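433aa long hypothetical phosphoribosylglycinamide formyl transferase (Pyrococcus horikoshii, PDB 2DWC) is of unknown function but belongs to the PurT-like ATP-grasp proteins and is modelled with adenosine-5'-diphosphate bound. Local coordinates at residues Gln39-Ala52 with Val59-Phe73. Residues are numbered along the deposited sequence; the frame is centred on the assembly and turned at random.
Sequences QRLGVEVVAVDRYA and VAHRSYVGNMMDKDF
Both terminal nitrogens of R62, NH1 and NH2, reach a single carboxylate oxygen, OE1 of E44: NH2 lies 2.7 Å from OE1, close to the guanidinium plane and on the anti lone pair, while NH1 to OE1 is a weak second bond. Carboxylate and guanidinium planes are nearly perpendicular, 85° apart, with one oxygen shared by both nitrogens rather than a flat bidentate bridge. E81 takes a second salt bridge from NH2, and E44 OE2 accepts from the backbone of T15. Next door, the H61 ring presents its edge to V45, whose N donates to ND1 of H61 at 2.9 Å. Q39 NE2 sits over one face of that ring, near its rim, amide and ring planes 39° apart; the bend at chi2 (-88°) carries NE2 to V59 O, 2.8 Å away. The other ring nitrogen, NE2 of H61, bonds to Q58 of the second subunit, so this corner belongs to the dimer interface. Strands 44-49 and 62-65 run parallel, joined through helix 55-59 as a beta-alpha-beta unit of the Rossmann-like preATP-grasp domain, with 62-65 at one edge of the four-stranded parallel sheet within this chain. After a weak bond from R62 N to V45 O, backbone bonds run from A47 N to R62 O (3.0 Å) through to G66 N and D49 O (2.9 Å). On the face carrying V46 and V48, V46 CG1 meets the Y64 ring edge at CD1 (3.6 Å), and V48 CG1 touches M68 CG and F73 CE2.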
loop_
_atom_site.group_PDB
_atom_site.type_symbol
_atom_site.label_atom_id
_atom_site.label_comp_id
_atom_site.label_asym_id
_atom_site.label_seq_id
_atom_site.Cartn_x
_atom_site.Cartn_y
_atom_site.Cartn_z
ATOM N N GLN B 39 3.950 7.727 3.883
ATOM C CA GLN B 39 2.638 8.192 4.375
ATOM C C GLN B 39 2.042 7.216 5.353
ATOM O O GLN B 39 1.415 7.611 6.325
ATOM C CB GLN B 39 1.638 8.376 3.239
ATOM C CG GLN B 39 2.037 9.581 2.361
ATOM C CD GLN B 39 1.463 10.901 2.866
ATOM O OE1 GLN B 39 1.084 11.044 4.021
ATOM N NE2 GLN B 39 1.390 11.882 1.973
ATOM N N ARG B 40 2.203 5.931 5.096
ATOM C CA ARG B 40 1.688 4.927 6.003
ATOM C C ARG B 40 2.354 4.905 7.388
ATOM O O ARG B 40 1.774 4.348 8.325
ATOM C CB ARG B 40 1.771 3.552 5.349
ATOM C CG ARG B 40 0.591 3.295 4.410
ATOM C CD ARG B 40 0.807 2.003 3.653
ATOM N NE ARG B 40 -0.465 1.551 3.032
ATOM C CZ ARG B 40 -0.516 0.535 2.184
ATOM N NH1 ARG B 40 0.611 -0.109 1.825
ATOM N NH2 ARG B 40 -1.695 0.097 1.775
ATOM N N LEU B 41 3.512 5.564 7.516
ATOM C CA LEU B 41 4.234 5.663 8.788
ATOM C C LEU B 41 4.158 7.113 9.321
ATOM O O LEU B 41 4.830 7.460 10.289
ATOM C CB LEU B 41 5.693 5.269 8.583
ATOM C CG LEU B 41 5.953 3.805 8.264
ATOM C CD1 LEU B 41 7.427 3.567 8.020
ATOM C CD2 LEU B 41 5.501 2.976 9.463
ATOM N N GLY B 42 3.330 7.962 8.695
ATOM C CA GLY B 42 3.244 9.332 9.147
ATOM C C GLY B 42 4.515 10.148 8.903
ATOM O O GLY B 42 4.763 11.123 9.622
ATOM N N VAL B 43 5.305 9.757 7.904
ATOM C CA VAL B 43 6.541 10.460 7.564
ATOM C C VAL B 43 6.241 11.476 6.448
ATOM O O VAL B 43 5.526 11.164 5.489
ATOM C CB VAL B 43 7.625 9.477 7.124
ATOM C CG1 VAL B 43 8.868 10.240 6.573
ATOM C CG2 VAL B 43 8.069 8.646 8.400
ATOM N N GLU B 44 6.793 12.682 6.595
ATOM C CA GLU B 44 6.518 13.752 5.644
ATOM C C GLU B 44 7.318 13.517 4.368
ATOM O O GLU B 44 8.497 13.198 4.420
ATOM C CB GLU B 44 6.894 15.094 6.288
ATOM C CG GLU B 44 6.362 16.323 5.485
ATOM C CD GLU B 44 6.253 17.593 6.334
ATOM O OE1 GLU B 44 6.583 18.680 5.808
ATOM O OE2 GLU B 44 5.811 17.513 7.511
ATOM N N VAL B 45 6.689 13.736 3.213
ATOM C CA VAL B 45 7.344 13.483 1.918
ATOM C C VAL B 45 7.374 14.699 1.009
ATOM O O VAL B 45 6.331 15.313 0.776
ATOM C CB VAL B 45 6.564 12.398 1.107
ATOM C CG1 VAL B 45 7.293 12.074 -0.215
ATOM C CG2 VAL B 45 6.464 11.125 1.944
ATOM N N VAL B 46 8.556 15.027 0.495
ATOM C CA VAL B 46 8.669 16.120 -0.459
ATOM C C VAL B 46 9.229 15.414 -1.706
ATOM O O VAL B 46 10.231 14.703 -1.628
ATOM C CB VAL B 46 9.620 17.184 0.032
ATOM C CG1 VAL B 46 9.785 18.254 -1.040
ATOM C CG2 VAL B 46 9.045 17.803 1.262
ATOM N N ALA B 47 8.543 15.606 -2.835
ATOM C CA ALA B 47 8.910 14.927 -4.084
ATOM C C ALA B 47 9.384 15.922 -5.119
ATOM O O ALA B 47 8.700 16.910 -5.378
ATOM C CB ALA B 47 7.645 14.187 -4.611
ATOM N N VAL B 48 10.504 15.613 -5.752
ATOM C CA VAL B 48 11.092 16.495 -6.765
ATOM C C VAL B 48 11.222 15.783 -8.101
ATOM O O VAL B 48 11.540 14.584 -8.163
ATOM C CB VAL B 48 12.539 16.909 -6.314
ATOM C CG1 VAL B 48 13.175 17.967 -7.282
ATOM C CG2 VAL B 48 12.469 17.474 -4.869
ATOM N N ASP B 49 10.961 16.508 -9.182
ATOM C CA ASP B 49 11.208 15.947 -10.500
ATOM C C ASP B 49 11.209 17.079 -11.531
ATOM O O ASP B 49 11.055 18.246 -11.165
ATOM C CB ASP B 49 10.204 14.843 -10.884
ATOM C CG ASP B 49 10.834 13.779 -11.789
ATOM O OD1 ASP B 49 11.558 14.132 -12.770
ATOM O OD2 ASP B 49 10.561 12.567 -11.570
ATOM N N ARG B 50 11.414 16.739 -12.798
ATOM C CA ARG B 50 11.484 17.766 -13.844
ATOM C C ARG B 50 10.156 18.143 -14.433
ATOM O O ARG B 50 10.086 19.067 -15.284
ATOM C CB ARG B 50 12.438 17.315 -14.984
ATOM C CG ARG B 50 11.957 16.066 -15.653
ATOM C CD ARG B 50 13.012 15.513 -16.637
ATOM N NE ARG B 50 13.399 16.501 -17.637
ATOM C CZ ARG B 50 12.595 16.957 -18.599
ATOM N NH1 ARG B 50 11.335 16.524 -18.695
ATOM N NH2 ARG B 50 13.070 17.810 -19.500
ATOM N N TYR B 51 9.087 17.459 -14.007
ATOM C CA TYR B 51 7.757 17.804 -14.521
ATOM C C TYR B 51 6.796 17.763 -13.367
ATOM O O TYR B 51 7.107 17.156 -12.348
ATOM C CB TYR B 51 7.329 16.844 -15.633
ATOM C CG TYR B 51 7.115 15.410 -15.225
ATOM C CD1 TYR B 51 5.819 14.897 -15.053
ATOM C CD2 TYR B 51 8.212 14.546 -15.045
ATOM C CE1 TYR B 51 5.613 13.557 -14.718
ATOM C CE2 TYR B 51 8.009 13.189 -14.707
ATOM C CZ TYR B 51 6.704 12.717 -14.550
ATOM O OH TYR B 51 6.511 11.392 -14.217
ATOM N N ALA B 52 5.639 18.413 -13.516
ATOM C CA ALA B 52 4.683 18.464 -12.416
ATOM C C ALA B 52 3.738 17.262 -12.407
ATOM O O ALA B 52 3.557 16.595 -13.432
ATOM C CB ALA B 52 3.817 19.816 -12.502
ATOM N N VAL B 59 1.138 11.716 -4.390
ATOM C CA VAL B 59 0.976 11.112 -3.057
ATOM C C VAL B 59 1.730 11.896 -1.963
ATOM O O VAL B 59 1.355 11.857 -0.807
ATOM C CB VAL B 59 1.490 9.652 -3.074
ATOM C CG1 VAL B 59 1.690 9.125 -1.636
ATOM C CG2 VAL B 59 0.415 8.767 -3.803
ATOM N N ALA B 60 2.721 12.666 -2.376
ATOM C CA ALA B 60 3.533 13.440 -1.450
ATOM C C ALA B 60 2.802 14.609 -0.803
ATOM O O ALA B 60 1.768 15.092 -1.281
ATOM C CB ALA B 60 4.770 13.961 -2.197
ATOM N N HIS B 61 3.345 15.066 0.305
ATOM C CA HIS B 61 2.781 16.242 0.965
ATOM C C HIS B 61 3.071 17.522 0.146
ATOM O O HIS B 61 2.221 18.417 0.068
ATOM C CB HIS B 61 3.426 16.411 2.339
ATOM C CG HIS B 61 3.029 15.336 3.299
ATOM N ND1 HIS B 61 3.796 14.212 3.508
ATOM C CD2 HIS B 61 1.932 15.207 4.100
ATOM C CE1 HIS B 61 3.193 13.426 4.388
ATOM N NE2 HIS B 61 2.061 14.003 4.760
ATOM N N ARG B 62 4.259 17.624 -0.454
ATOM C CA ARG B 62 4.602 18.837 -1.232
ATOM C C ARG B 62 5.528 18.427 -2.366
ATOM O O ARG B 62 6.189 17.382 -2.279
ATOM C CB ARG B 62 5.436 19.822 -0.371
ATOM C CG ARG B 62 4.778 20.898 0.452
ATOM C CD ARG B 62 5.911 21.876 0.993
ATOM N NE ARG B 62 6.961 21.274 1.853
ATOM C CZ ARG B 62 6.684 20.531 2.918
ATOM N NH1 ARG B 62 5.423 20.296 3.255
ATOM N NH2 ARG B 62 7.655 20.010 3.660
ATOM N N SER B 63 5.665 19.282 -3.382
ATOM C CA SER B 63 6.575 18.916 -4.486
ATOM C C SER B 63 7.338 20.151 -4.980
ATOM O O SER B 63 6.924 21.284 -4.706
ATOM C CB SER B 63 5.752 18.269 -5.602
ATOM O OG SER B 63 4.877 19.230 -6.192
ATOM N N TYR B 64 8.455 19.912 -5.673
ATOM C CA TYR B 64 9.240 20.974 -6.314
ATOM C C TYR B 64 9.514 20.448 -7.724
ATOM O O TYR B 64 9.739 19.270 -7.897
ATOM C CB TYR B 64 10.584 21.209 -5.629
ATOM C CG TYR B 64 10.480 21.864 -4.278
ATOM C CD1 TYR B 64 10.222 21.120 -3.135
ATOM C CD2 TYR B 64 10.700 23.258 -4.140
ATOM C CE1 TYR B 64 10.181 21.729 -1.858
ATOM C CE2 TYR B 64 10.673 23.870 -2.891
ATOM C CZ TYR B 64 10.421 23.107 -1.752
ATOM O OH TYR B 64 10.475 23.744 -0.552
ATOM N N VAL B 65 9.469 21.337 -8.717
ATOM C CA VAL B 65 9.699 20.951 -10.110
ATOM C C VAL B 65 10.860 21.745 -10.645
ATOM O O VAL B 65 10.894 22.979 -10.552
ATOM C CB VAL B 65 8.419 21.266 -10.986
ATOM C CG1 VAL B 65 8.688 20.927 -12.482
ATOM C CG2 VAL B 65 7.209 20.483 -10.483
ATOM N N GLY B 66 11.836 21.055 -11.223
ATOM C CA GLY B 66 12.981 21.767 -11.747
ATOM C C GLY B 66 13.956 20.786 -12.370
ATOM O O GLY B 66 13.710 19.577 -12.362
ATOM N N ASN B 67 15.030 21.344 -12.920
ATOM C CA ASN B 67 16.083 20.606 -13.611
ATOM C C ASN B 67 16.996 19.984 -12.516
ATOM O O ASN B 67 17.737 20.690 -11.821
ATOM C CB ASN B 67 16.857 21.598 -14.462
ATOM C CG ASN B 67 18.084 20.982 -15.111
ATOM O OD1 ASN B 67 18.265 19.754 -15.125
ATOM N ND2 ASN B 67 18.943 21.839 -15.658
ATOM N N MET B 68 16.886 18.668 -12.388
ATOM C CA MET B 68 17.619 18.015 -11.318
ATOM C C MET B 68 19.118 17.867 -11.654
ATOM O O MET B 68 19.898 17.390 -10.830
ATOM C CB MET B 68 16.860 16.719 -10.899
ATOM C CG MET B 68 15.364 16.966 -10.170
ATOM S SD MET B 68 15.018 15.335 -9.575
ATOM C CE MET B 68 14.877 14.396 -11.092
ATOM N N MET B 69 19.532 18.366 -12.839
ATOM C CA MET B 69 20.945 18.413 -13.164
ATOM C C MET B 69 21.497 19.792 -12.751
ATOM O O MET B 69 22.708 20.077 -12.871
ATOM C CB MET B 69 21.179 18.160 -14.671
ATOM C CG MET B 69 20.864 16.732 -15.083
ATOM S SD MET B 69 21.920 15.559 -14.171
ATOM C CE MET B 69 23.553 16.096 -14.670
ATOM N N ASP B 70 20.627 20.662 -12.217
ATOM C CA ASP B 70 21.047 22.004 -11.781
ATOM C C ASP B 70 21.319 21.998 -10.287
ATOM O O ASP B 70 20.384 21.900 -9.463
ATOM C CB ASP B 70 19.943 23.023 -12.120
ATOM C CG ASP B 70 20.238 24.440 -11.564
ATOM O OD1 ASP B 70 19.426 25.354 -11.804
ATOM O OD2 ASP B 70 21.258 24.648 -10.896
ATOM N N LYS B 71 22.604 22.071 -9.922
ATOM C CA LYS B 71 22.980 22.036 -8.504
ATOM C C LYS B 71 22.318 23.109 -7.637
ATOM O O LYS B 71 21.991 22.866 -6.480
ATOM C CB LYS B 71 24.502 22.170 -8.382
ATOM C CG LYS B 71 24.965 22.291 -6.988
ATOM C CD LYS B 71 26.504 22.096 -6.944
ATOM C CE LYS B 71 27.227 23.313 -7.504
ATOM N NZ LYS B 71 28.751 23.109 -7.480
ATOM N N ASP B 72 22.164 24.323 -8.178
ATOM C CA ASP B 72 21.568 25.432 -7.416
ATOM C C ASP B 72 20.085 25.150 -7.081
ATOM O O ASP B 72 19.604 25.547 -5.992
ATOM C CB ASP B 72 21.520 26.730 -8.249
ATOM C CG ASP B 72 22.825 27.491 -8.325
ATOM O OD1 ASP B 72 23.863 27.045 -7.771
ATOM O OD2 ASP B 72 22.759 28.586 -8.981
ATOM N N PHE B 73 19.371 24.564 -8.039
ATOM C CA PHE B 73 17.961 24.218 -7.826
ATOM C C PHE B 73 17.869 23.223 -6.664
ATOM O O PHE B 73 17.101 23.416 -5.712
ATOM C CB PHE B 73 17.343 23.613 -9.105
ATOM C CG PHE B 73 16.054 22.882 -8.855
ATOM C CD1 PHE B 73 14.989 23.529 -8.249
ATOM C CD2 PHE B 73 15.918 21.545 -9.213
ATOM C CE1 PHE B 73 13.772 22.840 -7.999
ATOM C CE2 PHE B 73 14.729 20.837 -8.982
ATOM C CZ PHE B 73 13.631 21.497 -8.360
#